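Local coordinates for protein L-talarate/Galactarate Dehydratase (Salmonella typhimurium, PDB 2PP0) that dehydrates L-talarate and galactarate to 5-keto-4-deoxy-D-glucarate and also epimerises L-talarate to galactarate, using one magnesium ion per subunit, at residues B[49-54]-B[228-233]; B[71-76]-B[144-149]; B[170-175]-B[198-203]; B[330-335]-B[376-381]. All blocks are in the same frame, centred on the assembly; numbering follows the deposited sequence.

The four contacts form two touching pairs in an enolase-superfamily subunit. Interactions 1 and 3, on one side of the subunit, have centres about 10 Å apart: Q230 CB packs on G199 O at 3.3 Å, and L50 leans on Q200. Here N228 binds substrate, D226 binds magnesium and L172 lies near the catalytic K197. Interactions 2 and 4, centres about 15 Å apart, meet where V76 O is 3.4 Å from L376 CD1, joining the N-terminal domain's edge strand to barrel-domain loop 376-381. Interaction 2 lies opposite interaction 1, centres about 43 Å apart. Interaction 4 is deeper, the side chains of V333 and E332 about 8 and 9 Å from those of D301 and E348.

Interaction 1. Residues B[49-54]-B[228-233]; sequences VLTGRQ and NQQWDR
T51 and Q230 meet where the N-terminal capping domain of this enolase-superfamily enzyme closes over the barrel: the end of helix 47-50, finished by a Schellman motif, faces the loop that follows barrel strand 223-226. The side chain of Q230 is the longer arm. Its CB starts 3.9 Å from the methyl CG2 of T51, and CG stays beside the same methyl at 3.8 Å. There the chain bends (chi2 -44°), bringing CD to 3.5 Å from T51 OG1 and the amide in front of the threonine's branch point. The aliphatic CG of R53 flanks the amide end, while the guanidinium plane stands almost perpendicular to that of the amide. Threonine suits this place because one branch offers a methyl to the glutamine methylenes while the hydroxyl, set between the backbone N and the carbonyl carbon (chi1 61°), bonds back to A47 O in the preceding turn. Q230 also touches A47, one of the substrate-binding residues, and N228 of the same loop binds substrate. G52 suits the turn because a CB at its backbone angles would collide with the carbonyl O of T51; its N bonds back to V49 O at 3.0 Å.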
loop_
_atom_site.group_PDB
_atom_site.type_symbol
_atom_site.label_atom_id
_atom_site.label_comp_id
_atom_site.label_asym_id
_atom_site.label_seq_id
_atom_site.Cartn_x
_atom_site.Cartn_y
_atom_site.Cartn_z
ATOM N N VAL B 49 -21.600 -23.968 -17.970
ATOM C CA VAL B 49 -22.868 -24.685 -17.971
ATOM C C VAL B 49 -23.050 -25.452 -19.282
ATOM O O VAL B 49 -23.463 -26.611 -19.272
ATOM C CB VAL B 49 -24.063 -23.718 -17.799
ATOM C CG1 VAL B 49 -25.376 -24.499 -17.826
ATOM C CG2 VAL B 49 -23.925 -22.943 -16.498
ATOM N N LEU B 50 -22.736 -24.807 -20.403
ATOM C CA LEU B 50 -22.878 -25.440 -21.714
ATOM C C LEU B 50 -21.938 -26.617 -21.949
ATOM O O LEU B 50 -22.160 -27.411 -22.859
ATOM C CB LEU B 50 -22.701 -24.407 -22.832
ATOM C CG LEU B 50 -23.965 -23.625 -23.214
ATOM C CD1 LEU B 50 -24.439 -22.788 -22.034
ATOM C CD2 LEU B 50 -23.679 -22.746 -24.424
ATOM N N THR B 51 -20.887 -26.731 -21.140
ATOM C CA THR B 51 -19.950 -27.844 -21.273
ATOM C C THR B 51 -20.299 -28.924 -20.248
ATOM O O THR B 51 -19.663 -29.978 -20.202
ATOM C CB THR B 51 -18.491 -27.405 -21.036
ATOM O OG1 THR B 51 -18.353 -26.897 -19.701
ATOM C CG2 THR B 51 -18.079 -26.343 -22.051
ATOM N N GLY B 52 -21.297 -28.635 -19.414
ATOM C CA GLY B 52 -21.742 -29.587 -18.411
ATOM C C GLY B 52 -21.054 -29.559 -17.056
ATOM O O GLY B 52 -21.342 -30.404 -16.212
ATOM N N ARG B 53 -20.154 -28.603 -16.838
ATOM C CA ARG B 53 -19.439 -28.496 -15.565
ATOM C C ARG B 53 -20.336 -28.026 -14.424
ATOM O O ARG B 53 -20.175 -28.454 -13.279
ATOM C CB ARG B 53 -18.265 -27.519 -15.690
ATOM C CG ARG B 53 -17.127 -27.989 -16.584
ATOM C CD ARG B 53 -16.382 -29.168 -15.976
ATOM N NE ARG B 53 -15.117 -29.408 -16.668
ATOM C CZ ARG B 53 -14.218 -30.320 -16.306
ATOM N NH1 ARG B 53 -14.439 -31.099 -15.252
ATOM N NH2 ARG B 53 -13.086 -30.440 -16.989
ATOM N N GLN B 54 -21.272 -27.136 -14.739
ATOM C CA GLN B 54 -22.172 -26.589 -13.729
ATOM C C GLN B 54 -23.603 -26.445 -14.227
ATOM O O GLN B 54 -23.885 -26.608 -15.417
ATOM C CB GLN B 54 -21.692 -25.201 -13.281
ATOM C CG GLN B 54 -20.284 -25.127 -12.700
ATOM C CD GLN B 54 -19.903 -23.695 -12.347
ATOM O OE1 GLN B 54 -20.135 -22.773 -13.134
ATOM N NE2 GLN B 54 -19.322 -23.502 -11.170
ATOM N N ASN B 228 -14.412 -18.487 -19.908
ATOM C CA ASN B 228 -14.621 -19.099 -18.602
ATOM C C ASN B 228 -13.948 -20.471 -18.442
ATOM O O ASN B 228 -14.567 -21.426 -17.961
ATOM C CB ASN B 228 -16.124 -19.207 -18.307
ATOM C CG ASN B 228 -16.723 -17.887 -17.823
ATOM O OD1 ASN B 228 -16.535 -17.492 -16.670
ATOM N ND2 ASN B 228 -17.429 -17.199 -18.705
ATOM N N GLN B 229 -12.681 -20.547 -18.851
ATOM C CA GLN B 229 -11.856 -21.756 -18.736
ATOM C C GLN B 229 -12.269 -22.964 -19.571
ATOM O O GLN B 229 -11.700 -24.044 -19.397
ATOM C CB GLN B 229 -11.808 -22.230 -17.280
ATOM C CG GLN B 229 -11.657 -21.151 -16.215
ATOM C CD GLN B 229 -11.721 -21.740 -14.820
ATOM O OE1 GLN B 229 -10.865 -22.534 -14.433
ATOM N NE2 GLN B 229 -12.742 -21.362 -14.059
ATOM N N GLN B 230 -13.214 -22.801 -20.490
ATOM C CA GLN B 230 -13.696 -23.959 -21.238
ATOM C C GLN B 230 -12.972 -24.478 -22.480
ATOM O O GLN B 230 -13.452 -25.417 -23.113
ATOM C CB GLN B 230 -15.184 -23.773 -21.553
ATOM C CG GLN B 230 -16.056 -23.639 -20.301
ATOM C CD GLN B 230 -15.706 -24.647 -19.212
ATOM O OE1 GLN B 230 -15.217 -24.278 -18.141
ATOM N NE2 GLN B 230 -15.955 -25.926 -19.481
ATOM N N TRP B 231 -11.836 -23.896 -22.848
ATOM C CA TRP B 231 -11.103 -24.419 -24.000
ATOM C C TRP B 231 -9.873 -25.155 -23.504
ATOM O O TRP B 231 -9.388 -24.888 -22.401
ATOM C CB TRP B 231 -10.612 -23.312 -24.935
ATOM C CG TRP B 231 -11.667 -22.577 -25.676
ATOM C CD1 TRP B 231 -12.808 -23.094 -26.218
ATOM C CD2 TRP B 231 -11.645 -21.192 -26.027
ATOM N NE1 TRP B 231 -13.500 -22.113 -26.888
ATOM C CE2 TRP B 231 -12.808 -20.934 -26.787
ATOM C CE3 TRP B 231 -10.751 -20.140 -25.773
ATOM C CZ2 TRP B 231 -13.103 -19.665 -27.301
ATOM C CZ3 TRP B 231 -11.044 -18.876 -26.285
ATOM C CH2 TRP B 231 -12.212 -18.652 -27.040
ATOM N N ASP B 232 -9.377 -26.093 -24.307
ATOM C CA ASP B 232 -8.147 -26.783 -23.947
ATOM C C ASP B 232 -7.099 -25.977 -24.710
ATOM O O ASP B 232 -7.456 -25.150 -25.548
ATOM C CB ASP B 232 -8.155 -28.266 -24.374
ATOM C CG ASP B 232 -8.367 -28.469 -25.868
ATOM O OD1 ASP B 232 -8.330 -27.489 -26.635
ATOM O OD2 ASP B 232 -8.566 -29.636 -26.276
ATOM N N ARG B 233 -5.822 -26.194 -24.427
ATOM C CA ARG B 233 -4.774 -25.431 -25.090
ATOM C C ARG B 233 -4.841 -25.428 -26.619
ATOM O O ARG B 233 -4.560 -24.409 -27.248
ATOM C CB ARG B 233 -3.405 -25.929 -24.636
ATOM C CG ARG B 233 -3.153 -25.755 -23.153
ATOM C CD ARG B 233 -1.744 -26.187 -22.810
ATOM N NE ARG B 233 -1.406 -25.926 -21.413
ATOM C CZ ARG B 233 -0.245 -26.257 -20.866
ATOM N NH1 ARG B 233 0.682 -26.860 -21.601
ATOM N NH2 ARG B 233 -0.006 -25.990 -19.589
#

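Interaction 2. Residues B[71-76]-B[144-149]; sequences DGFEGV and AKRAGL
E74 and K145 form a salt bridge, OE2 to NZ at 2.7 Å, that ties edge strand 74-81 of the capping domain's antiparallel sheet to the end of helix 127-146, which closes in a Schellman motif. The same ammonium makes a weak hydrogen bond to E74 OE1 at 3.0 Å and has a second salt-bridge partner in D141, whose carboxylate also accepts a hydrogen bond from V76 N. A lysine suits this site because its extended chain carries the charge from the helix to the strand. Further along, a water donates a hydrogen bond to D71 OD2 at 2.6 Å and accepts one from R146 NH1 at 2.9 Å, lying in the plane of the guanidinium at its edge. R146 NH2 is salt-bridged to D26. Between these polar ends lies F73. R146 CZ sits over one face of its ring in a cation-pi contact, 3.9 Å from the centroid, with the two planes 44° apart. R146 CG makes a CH-pi contact on that same face, since the bend at chi3 (-61°) folds the guanidinium back over the ring instead of past it. R146 also packs on A147 of the second subunit. At the helix end, G148 takes positive phi and its N bonds to K145 O at 2.9 Å.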
loop_
_atom_site.group_PDB
_atom_site.type_symbol
_atom_site.label_atom_id
_atom_site.label_comp_id
_atom_site.label_asym_id
_atom_site.label_seq_id
_atom_site.Cartn_x
_atom_site.Cartn_y
_atom_site.Cartn_z
ATOM N N ASP B 71 -16.573 5.501 19.014
ATOM C CA ASP B 71 -16.656 6.919 18.681
ATOM C C ASP B 71 -17.660 7.305 17.604
ATOM O O ASP B 71 -17.564 8.385 17.019
ATOM C CB ASP B 71 -15.265 7.459 18.338
ATOM C CG ASP B 71 -14.289 7.309 19.496
ATOM O OD1 ASP B 71 -14.756 7.251 20.655
ATOM O OD2 ASP B 71 -13.062 7.256 19.259
ATOM N N GLY B 72 -18.614 6.420 17.338
ATOM C CA GLY B 72 -19.663 6.723 16.378
ATOM C C GLY B 72 -19.471 6.466 14.900
ATOM O O GLY B 72 -20.297 6.896 14.087
ATOM N N PHE B 73 -18.403 5.772 14.529
ATOM C CA PHE B 73 -18.168 5.488 13.121
ATOM C C PHE B 73 -18.869 4.202 12.710
ATOM O O PHE B 73 -19.152 3.334 13.536
ATOM C CB PHE B 73 -16.665 5.422 12.842
ATOM C CG PHE B 73 -15.976 6.759 12.967
ATOM C CD1 PHE B 73 -16.100 7.711 11.965
ATOM C CD2 PHE B 73 -15.253 7.082 14.111
ATOM C CE1 PHE B 73 -15.512 8.966 12.097
ATOM C CE2 PHE B 73 -14.662 8.339 14.252
ATOM C CZ PHE B 73 -14.795 9.279 13.241
ATOM N N GLU B 74 -19.160 4.095 11.424
ATOM C CA GLU B 74 -19.860 2.938 10.904
ATOM C C GLU B 74 -19.227 2.478 9.592
ATOM O O GLU B 74 -18.747 3.290 8.804
ATOM C CB GLU B 74 -21.336 3.321 10.732
ATOM C CG GLU B 74 -22.123 2.577 9.683
ATOM C CD GLU B 74 -21.846 3.072 8.279
ATOM O OE1 GLU B 74 -21.816 4.306 8.058
ATOM O OE2 GLU B 74 -21.669 2.221 7.387
ATOM N N GLY B 75 -19.207 1.168 9.377
ATOM C CA GLY B 75 -18.638 0.636 8.153
ATOM C C GLY B 75 -19.435 -0.550 7.650
ATOM O O GLY B 75 -19.988 -1.308 8.445
ATOM N N VAL B 76 -19.509 -0.707 6.335
ATOM C CA VAL B 76 -20.234 -1.821 5.750
ATOM C C VAL B 76 -19.426 -2.418 4.598
ATOM O O VAL B 76 -18.761 -1.698 3.853
ATOM C CB VAL B 76 -21.621 -1.369 5.229
ATOM C CG1 VAL B 76 -21.455 -0.382 4.088
ATOM C CG2 VAL B 76 -22.433 -2.576 4.789
ATOM N N ALA B 144 -12.321 5.336 5.430
ATOM C CA ALA B 144 -12.535 6.366 4.421
ATOM C C ALA B 144 -13.536 7.388 4.954
ATOM O O ALA B 144 -13.315 8.599 4.858
ATOM C CB ALA B 144 -13.062 5.748 3.125
ATOM N N LYS B 145 -14.637 6.891 5.516
ATOM C CA LYS B 145 -15.664 7.759 6.080
ATOM C C LYS B 145 -15.081 8.606 7.206
ATOM O O LYS B 145 -15.447 9.766 7.370
ATOM C CB LYS B 145 -16.838 6.924 6.604
ATOM C CG LYS B 145 -17.665 6.293 5.502
ATOM C CD LYS B 145 -18.726 5.345 6.050
ATOM C CE LYS B 145 -19.626 4.828 4.930
ATOM N NZ LYS B 145 -20.541 3.739 5.405
ATOM N N ARG B 146 -14.177 8.022 7.985
ATOM C CA ARG B 146 -13.539 8.741 9.079
ATOM C C ARG B 146 -12.731 9.921 8.517
ATOM O O ARG B 146 -12.573 10.944 9.174
ATOM C CB ARG B 146 -12.621 7.803 9.860
ATOM C CG ARG B 146 -11.869 8.456 11.008
ATOM C CD ARG B 146 -10.826 7.507 11.581
ATOM N NE ARG B 146 -11.439 6.292 12.112
ATOM C CZ ARG B 146 -11.926 6.175 13.346
ATOM N NH1 ARG B 146 -11.865 7.201 14.189
ATOM N NH2 ARG B 146 -12.487 5.035 13.736
ATOM N N ALA B 147 -12.216 9.768 7.299
ATOM C CA ALA B 147 -11.443 10.830 6.654
ATOM C C ALA B 147 -12.378 11.752 5.859
ATOM O O ALA B 147 -11.943 12.771 5.307
ATOM C CB ALA B 147 -10.399 10.221 5.719
ATOM N N GLY B 148 -13.658 11.389 5.809
ATOM C CA GLY B 148 -14.632 12.173 5.071
ATOM C C GLY B 148 -14.331 12.126 3.585
ATOM O O GLY B 148 -14.416 13.138 2.891
ATOM N N LEU B 149 -13.991 10.940 3.084
ATOM C CA LEU B 149 -13.649 10.783 1.674
ATOM C C LEU B 149 -14.197 9.522 1.047
ATOM O O LEU B 149 -14.453 8.538 1.733
ATOM C CB LEU B 149 -12.132 10.688 1.499
ATOM C CG LEU B 149 -11.160 11.739 2.007
ATOM C CD1 LEU B 149 -9.744 11.158 1.990
ATOM C CD2 LEU B 149 -11.265 12.972 1.136
HETATM O O HOH W 1 -12.117 8.066 16.965
#

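Interaction 3. Residues B[170-175]-B[198-203]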
loop_
_atom_site.group_PDB
_atom_site.type_symbol
_atom_site.label_atom_id
_atom_site.label_comp_id
_atom_site.label_asym_id
_atom_site.label_seq_id
_atom_site.Cartn_x
_atom_site.Cartn_y
_atom_site.Cartn_z
ATOM N N GLY B 170 -24.390 -10.420 -22.376
ATOM C CA GLY B 170 -23.653 -11.227 -23.335
ATOM C C GLY B 170 -23.480 -12.688 -22.959
ATOM O O GLY B 170 -22.540 -13.333 -23.423
ATOM N N PHE B 171 -24.381 -13.212 -22.132
ATOM C CA PHE B 171 -24.310 -14.608 -21.689
ATOM C C PHE B 171 -24.793 -15.623 -22.728
ATOM O O PHE B 171 -25.541 -15.282 -23.651
ATOM C CB PHE B 171 -25.083 -14.770 -20.378
ATOM C CG PHE B 171 -24.291 -14.378 -19.155
ATOM C CD1 PHE B 171 -23.480 -15.308 -18.509
ATOM C CD2 PHE B 171 -24.356 -13.080 -18.646
ATOM C CE1 PHE B 171 -22.746 -14.955 -17.368
ATOM C CE2 PHE B 171 -23.625 -12.713 -17.508
ATOM C CZ PHE B 171 -22.820 -13.654 -16.867
ATOM N N LEU B 172 -24.362 -16.876 -22.557
ATOM C CA LEU B 172 -24.684 -17.968 -23.482
ATOM C C LEU B 172 -26.108 -18.531 -23.509
ATOM O O LEU B 172 -26.448 -19.304 -24.404
ATOM C CB LEU B 172 -23.693 -19.121 -23.276
ATOM C CG LEU B 172 -22.318 -18.915 -23.919
ATOM C CD1 LEU B 172 -21.343 -19.958 -23.403
ATOM C CD2 LEU B 172 -22.448 -18.987 -25.441
ATOM N N HIS B 173 -26.937 -18.165 -22.540
ATOM C CA HIS B 173 -28.314 -18.650 -22.522
ATOM C C HIS B 173 -29.186 -17.653 -23.284
ATOM O O HIS B 173 -30.391 -17.853 -23.451
ATOM C CB HIS B 173 -28.806 -18.775 -21.081
ATOM C CG HIS B 173 -28.780 -17.482 -20.325
ATOM N ND1 HIS B 173 -29.742 -16.507 -20.482
ATOM C CD2 HIS B 173 -27.887 -16.990 -19.434
ATOM C CE1 HIS B 173 -29.442 -15.469 -19.721
ATOM N NE2 HIS B 173 -28.320 -15.736 -19.076
ATOM N N THR B 174 -28.556 -16.580 -23.753
ATOM C CA THR B 174 -29.241 -15.520 -24.483
ATOM C C THR B 174 -29.121 -15.688 -26.000
ATOM O O THR B 174 -28.016 -15.706 -26.546
ATOM C CB THR B 174 -28.661 -14.139 -24.085
ATOM O OG1 THR B 174 -28.747 -13.979 -22.662
ATOM C CG2 THR B 174 -29.427 -13.013 -24.763
ATOM N N PRO B 175 -30.262 -15.814 -26.702
ATOM C CA PRO B 175 -30.230 -15.974 -28.162
ATOM C C PRO B 175 -29.524 -14.782 -28.802
ATOM O O PRO B 175 -29.531 -13.681 -28.245
ATOM C CB PRO B 175 -31.709 -16.040 -28.537
ATOM C CG PRO B 175 -32.344 -16.634 -27.310
ATOM C CD PRO B 175 -31.644 -15.886 -26.198
ATOM N N VAL B 198 -18.008 -16.748 -24.592
ATOM C CA VAL B 198 -17.714 -17.737 -25.630
ATOM C C VAL B 198 -17.254 -19.006 -24.918
ATOM O O VAL B 198 -17.387 -19.112 -23.699
ATOM C CB VAL B 198 -16.602 -17.260 -26.603
ATOM C CG1 VAL B 198 -17.077 -16.043 -27.389
ATOM C CG2 VAL B 198 -15.330 -16.939 -25.838
ATOM N N GLY B 199 -16.729 -19.972 -25.667
ATOM C CA GLY B 199 -16.256 -21.199 -25.045
ATOM C C GLY B 199 -17.219 -22.381 -25.024
ATOM O O GLY B 199 -16.945 -23.390 -24.370
ATOM N N GLN B 200 -18.341 -22.271 -25.728
ATOM C CA GLN B 200 -19.309 -23.367 -25.770
ATOM C C GLN B 200 -18.749 -24.480 -26.658
ATOM O O GLN B 200 -17.837 -24.254 -27.454
ATOM C CB GLN B 200 -20.652 -22.886 -26.332
ATOM C CG GLN B 200 -20.709 -22.774 -27.853
ATOM C CD GLN B 200 -22.046 -22.231 -28.351
ATOM O OE1 GLN B 200 -22.193 -21.031 -28.609
ATOM N NE2 GLN B 200 -23.032 -23.113 -28.472
ATOM N N PRO B 201 -19.287 -25.701 -26.529
ATOM C CA PRO B 201 -18.809 -26.822 -27.343
ATOM C C PRO B 201 -18.746 -26.473 -28.829
ATOM O O PRO B 201 -17.776 -26.795 -29.516
ATOM C CB PRO B 201 -19.834 -27.914 -27.045
ATOM C CG PRO B 201 -20.162 -27.656 -25.603
ATOM C CD PRO B 201 -20.322 -26.145 -25.577
ATOM N N ASN B 202 -19.787 -25.806 -29.312
ATOM C CA ASN B 202 -19.870 -25.416 -30.714
ATOM C C ASN B 202 -19.026 -24.164 -30.977
ATOM O O ASN B 202 -19.506 -23.041 -30.807
ATOM C CB ASN B 202 -21.333 -25.136 -31.076
ATOM C CG ASN B 202 -21.557 -25.034 -32.568
ATOM O OD1 ASN B 202 -20.635 -24.738 -33.333
ATOM N ND2 ASN B 202 -22.796 -25.264 -32.993
ATOM N N CYS B 203 -17.777 -24.355 -31.393
ATOM C CA CYS B 203 -16.891 -23.226 -31.668
ATOM C C CYS B 203 -17.400 -22.388 -32.830
ATOM O O CYS B 203 -17.118 -21.190 -32.917
ATOM C CB CYS B 203 -15.473 -23.716 -31.980
ATOM S SG CYS B 203 -14.565 -24.337 -30.546
#
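L172 and V198 are the nearest backbone neighbours here, their CA atoms 7.3 Å apart, with L172 held forward in a type I beta turn from F171 to T174 that is closed by T174 N to F171 O at 3.3 Å. Both segments are loops of the beta/alpha barrel domain: residues 170-175 lead into helix 176-188, whereas residues 198-203 connect strand 194-197 to the helix that ends at 217. Both methyls of L172 reach Q200, and CD1 also touches V198 O. CD1 lies 4.1 Å from V198 O and 4.2 Å from Q200 CB, while CD2 comes against the outer end of the Q200 side chain. V198 itself points its side chain away, so it offers mainly its carbonyl. Q200 meets the leucine at CB and at the end of its chain. Between V198 and Q200, G199 has a positive phi, which glycine tolerates easily. D206 of helix 203-217 accepts a hydrogen bond from Q200 N, and N202 caps that helix at E205 N. Leucine suits the junction because it can touch loop 198-203, helix 203-217 (D206 and R209) and helix 47-50 (A47 and L50) at once. The contact is made by methyls, methylenes and a carbonyl without directional bonds, and it puts an apolar, branched side chain about 4 Å from those of the catalytic K197 and the substrate-binding A47.

Interaction 4. Residues B[330-335]-B[376-381]; sequences AMEVHL and LGFTLS
E332 lays its methylenes over the F378 ring, CG standing 4.0 Å from the centroid and 27° off the normal in a CH-pi contact, while CB comes to 3.4 Å from CE2. The glutamate is in the first turn of helix 331-339, which follows strand 324-325 of the parallel barrel sheet and the catalytic H328; F378 is in the loop between strand 367-369 and helix 382-386. A bend at chi2 (69°) swings the carboxylate off the ring, the two planes being 53° apart, so the aliphatic part of the acid suits the flat aromatic face. The ring also meets F357. Beside this pair, L376 turns one methyl to the helix: its CD2 is 4.2 Å from V333 CG2 and 4.1 Å from E332 O. V333 and L376 suit this buried site because their methyls meet without needing polar partners. The V333 side chain is about 8 Å from that of D301. G377 provides the positive-phi link from L376 to F378. At the helix start, A330 O accepts from both V333 N and H334 N. No polar bond between the two segments is seen; methyls and methylenes meet ring, methyl and carbonyl, so burial and the ring face probably hold loop to helix.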
loop_
_atom_site.group_PDB
_atom_site.type_symbol
_atom_site.label_atom_id
_atom_site.label_comp_id
_atom_site.label_asym_id
_atom_site.label_seq_id
_atom_site.Cartn_x
_atom_site.Cartn_y
_atom_site.Cartn_z
ATOM N N ALA B 330 -18.485 -7.118 -8.587
ATOM C CA ALA B 330 -18.536 -6.143 -7.496
ATOM C C ALA B 330 -18.042 -4.733 -7.840
ATOM O O ALA B 330 -17.134 -4.218 -7.185
ATOM C CB ALA B 330 -17.761 -6.688 -6.298
ATOM N N MET B 331 -18.649 -4.104 -8.846
ATOM C CA MET B 331 -18.237 -2.759 -9.241
ATOM C C MET B 331 -18.395 -1.755 -8.101
ATOM O O MET B 331 -17.703 -0.732 -8.062
ATOM C CB MET B 331 -19.014 -2.289 -10.488
ATOM C CG MET B 331 -20.535 -2.340 -10.382
ATOM S SD MET B 331 -21.375 -1.822 -11.913
ATOM C CE MET B 331 -22.991 -1.416 -11.248
ATOM N N GLU B 332 -19.285 -2.063 -7.162
ATOM C CA GLU B 332 -19.529 -1.189 -6.018
ATOM C C GLU B 332 -18.255 -1.032 -5.192
ATOM O O GLU B 332 -18.053 -0.019 -4.517
ATOM C CB GLU B 332 -20.655 -1.756 -5.144
ATOM C CG GLU B 332 -22.049 -1.776 -5.803
ATOM C CD GLU B 332 -22.181 -2.778 -6.947
ATOM O OE1 GLU B 332 -21.352 -3.712 -7.045
ATOM O OE2 GLU B 332 -23.134 -2.643 -7.746
ATOM N N VAL B 333 -17.394 -2.044 -5.250
ATOM C CA VAL B 333 -16.128 -2.006 -4.531
ATOM C C VAL B 333 -14.968 -1.756 -5.493
ATOM O O VAL B 333 -14.087 -0.936 -5.221
ATOM C CB VAL B 333 -15.858 -3.334 -3.790
ATOM C CG1 VAL B 333 -14.486 -3.291 -3.145
ATOM C CG2 VAL B 333 -16.941 -3.578 -2.735
ATOM N N HIS B 334 -14.970 -2.454 -6.621
ATOM C CA HIS B 334 -13.887 -2.314 -7.584
ATOM C C HIS B 334 -13.772 -0.958 -8.279
ATOM O O HIS B 334 -12.727 -0.650 -8.854
ATOM C CB HIS B 334 -13.960 -3.434 -8.626
ATOM C CG HIS B 334 -13.857 -4.808 -8.037
ATOM N ND1 HIS B 334 -12.908 -5.144 -7.096
ATOM C CD2 HIS B 334 -14.576 -5.933 -8.261
ATOM C CE1 HIS B 334 -13.048 -6.415 -6.764
ATOM N NE2 HIS B 334 -14.052 -6.917 -7.457
ATOM N N LEU B 335 -14.826 -0.146 -8.245
ATOM C CA LEU B 335 -14.747 1.174 -8.873
ATOM C C LEU B 335 -13.667 1.975 -8.156
ATOM O O LEU B 335 -12.845 2.635 -8.788
ATOM C CB LEU B 335 -16.079 1.924 -8.774
ATOM C CG LEU B 335 -16.057 3.397 -9.223
ATOM C CD1 LEU B 335 -15.763 3.496 -10.705
ATOM C CD2 LEU B 335 -17.395 4.049 -8.920
ATOM N N LEU B 376 -17.432 3.392 0.584
ATOM C CA LEU B 376 -17.851 2.738 -0.649
ATOM C C LEU B 376 -18.918 3.588 -1.331
ATOM O O LEU B 376 -19.100 3.515 -2.543
ATOM C CB LEU B 376 -18.409 1.339 -0.352
ATOM C CG LEU B 376 -17.400 0.359 0.250
ATOM C CD1 LEU B 376 -18.094 -0.946 0.655
ATOM C CD2 LEU B 376 -16.303 0.100 -0.774
ATOM N N GLY B 377 -19.623 4.394 -0.541
ATOM C CA GLY B 377 -20.661 5.250 -1.091
ATOM C C GLY B 377 -21.997 4.557 -1.293
ATOM O O GLY B 377 -22.767 4.922 -2.182
ATOM N N PHE B 378 -22.281 3.559 -0.465
ATOM C CA PHE B 378 -23.533 2.819 -0.577
ATOM C C PHE B 378 -24.111 2.509 0.792
ATOM O O PHE B 378 -23.368 2.290 1.746
ATOM C CB PHE B 378 -23.304 1.492 -1.322
ATOM C CG PHE B 378 -22.999 1.651 -2.793
ATOM C CD1 PHE B 378 -24.008 1.971 -3.699
ATOM C CD2 PHE B 378 -21.709 1.452 -3.276
ATOM C CE1 PHE B 378 -23.737 2.090 -5.061
ATOM C CE2 PHE B 378 -21.425 1.568 -4.639
ATOM C CZ PHE B 378 -22.442 1.886 -5.533
ATOM N N THR B 379 -25.438 2.504 0.888
ATOM C CA THR B 379 -26.110 2.162 2.138
ATOM C C THR B 379 -27.040 0.994 1.816
ATOM O O THR B 379 -27.607 0.930 0.728
ATOM C CB THR B 379 -26.944 3.332 2.708
ATOM O OG1 THR B 379 -27.963 3.697 1.771
ATOM C CG2 THR B 379 -26.052 4.533 2.991
ATOM N N LEU B 380 -27.175 0.063 2.751
ATOM C CA LEU B 380 -28.028 -1.104 2.550
ATOM C C LEU B 380 -29.499 -0.724 2.428
ATOM O O LEU B 380 -30.039 -0.004 3.270
ATOM C CB LEU B 380 -27.844 -2.089 3.703
ATOM C CG LEU B 380 -26.457 -2.728 3.803
ATOM C CD1 LEU B 380 -26.355 -3.545 5.083
ATOM C CD2 LEU B 380 -26.205 -3.601 2.576
ATOM N N SER B 381 -30.136 -1.217 1.373
ATOM C CA SER B 381 -31.543 -0.944 1.103
ATOM C C SER B 381 -32.445 -1.842 1.934
ATOM O O SER B 381 -31.979 -2.781 2.582
ATOM C CB SER B 381 -31.846 -1.212 -0.360
ATOM O OG SER B 381 -31.833 -2.612 -0.588
#